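PDB 1WVG: CDP-glucose 4,6-dehydratase from Salmonella enterica subsp. enterica serovar Typhi, which converts CDP-D-glucose to CDP-4-dehydro-6-deoxy-D-glucose with NAD(+) as cofactor, a step in making the dideoxy sugar of the lipopolysaccharide O-antigen. Local coordinates for residues Gly339-Met342 against Leu343-Ser346. Sequence-based numbering, arbitrary orientation.
Sequences GEDM and LICS
With CG of Asp341 trans to its backbone N (chi1 179°), the carboxylate swings forward over the start of the following helix, where OD1 faces the amides of Leu343 and Ile344; Cys345 SG, anti to its own carbonyl carbon (chi1 -69°), is set beside Met342. Both bonds to OD1 are weak: the one from Leu343 N to Asp341 OD1, 3.1 Å long, is sharply bent, whereas that from Ile344 N to the same oxygen is longer at 3.3 Å but nearly straight. The other oxygen, OD2, lies along CB and CG1 of Ile344, whose side-chain placement is doubtful. A negative carboxylate here would be expected to interact favourably with the helix dipole.

The backbone starts the helical pattern at the same residue, since Cys345 N donates to Asp341 O over 2.8 Å, in the carbonyl plane. One residue later, Met342 O takes two donors from Ser346: its N at 2.6 Å, close to the line of the carbonyl, and its OG at 2.9 Å, 45° out of the carbonyl plane. Ser346 OG is further fixed by Trp332 NE1 of helix 322-337. The Met342 chain bends at an unstaggered chi2 and at chi3, bringing SD to 3.7 Å from Cys345 SG, with CE near Cys345 CB. The Met342 side chain also packs on Trp332, Ala335 and Trp336, while Leu343 and Ser346 reach Leu27 of helix 20-31.

Upstream, Glu340 OE2 forms a salt bridge with Arg338 NH2. A Schellman motif with positive phi at Gly339 closes helix 322-337, and Asp341 N-caps helix 342-355.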
loop_
_atom_site.group_PDB
_atom_site.type_symbol
_atom_site.label_atom_id
_atom_site.label_comp_id
_atom_site.label_asym_id
_atom_site.label_seq_id
_atom_site.Cartn_x
_atom_site.Cartn_y
_atom_site.Cartn_z
ATOM N N GLY A 339 25.120 37.849 28.347
ATOM C CA GLY A 339 25.977 37.214 29.333
ATOM C C GLY A 339 25.303 36.675 30.595
ATOM O O GLY A 339 25.921 36.541 31.658
ATOM N N GLU A 340 24.031 36.341 30.463
ATOM C CA GLU A 340 23.251 35.748 31.523
ATOM C C GLU A 340 23.804 34.364 31.847
ATOM O O GLU A 340 24.595 33.797 31.055
ATOM C CB GLU A 340 21.876 35.474 30.898
ATOM C CG GLU A 340 20.984 36.700 30.942
ATOM C CD GLU A 340 20.494 36.792 32.346
ATOM O OE1 GLU A 340 21.198 36.536 33.307
ATOM O OE2 GLU A 340 19.227 37.092 32.416
ATOM N N ASP A 341 23.344 33.807 32.982
ATOM C CA ASP A 341 23.744 32.458 33.377
ATOM C C ASP A 341 22.851 31.408 32.685
ATOM O O ASP A 341 21.735 31.078 33.146
ATOM C CB ASP A 341 23.714 32.209 34.894
ATOM C CG ASP A 341 24.103 30.788 35.259
ATOM O OD1 ASP A 341 24.449 29.947 34.443
ATOM O OD2 ASP A 341 24.054 30.545 36.545
ATOM N N MET A 342 23.398 30.861 31.593
ATOM C CA MET A 342 22.740 29.880 30.757
ATOM C C MET A 342 22.372 28.566 31.422
ATOM O O MET A 342 21.294 28.018 31.204
ATOM C CB MET A 342 23.356 29.810 29.358
ATOM C CG MET A 342 23.359 31.170 28.641
ATOM S SD MET A 342 21.928 32.236 29.006
ATOM C CE MET A 342 20.730 31.518 27.844
ATOM N N LEU A 343 23.236 28.063 32.273
ATOM C CA LEU A 343 22.859 26.855 32.944
ATOM C C LEU A 343 21.580 27.157 33.681
ATOM O O LEU A 343 20.609 26.422 33.696
ATOM C CB LEU A 343 23.914 26.403 33.974
ATOM C CG LEU A 343 23.469 25.158 34.735
ATOM C CD1 LEU A 343 23.659 23.953 33.830
ATOM C CD2 LEU A 343 24.316 24.966 35.982
ATOM N N ILE A 344 21.584 28.305 34.302
ATOM C CA ILE A 344 20.417 28.658 35.041
ATOM C C ILE A 344 19.202 28.892 34.142
ATOM O O ILE A 344 18.086 28.477 34.418
ATOM C CB ILE A 344 20.758 29.778 36.006
ATOM C CG1 ILE A 344 21.531 29.124 37.148
ATOM C CG2 ILE A 344 19.469 30.407 36.501
ATOM C CD1 ILE A 344 21.561 27.589 36.999
ATOM N N CYS A 345 19.392 29.539 33.006
ATOM C CA CYS A 345 18.274 29.741 32.080
ATOM C C CYS A 345 17.754 28.398 31.566
ATOM O O CYS A 345 16.553 28.151 31.545
ATOM C CB CYS A 345 18.752 30.546 30.862
ATOM S SG CYS A 345 19.131 32.239 31.374
ATOM N N SER A 346 18.710 27.556 31.132
ATOM C CA SER A 346 18.443 26.239 30.615
ATOM C C SER A 346 17.706 25.457 31.679
ATOM O O SER A 346 16.657 24.885 31.420
ATOM C CB SER A 346 19.686 25.546 30.061
ATOM O OG SER A 346 20.249 26.367 29.025
#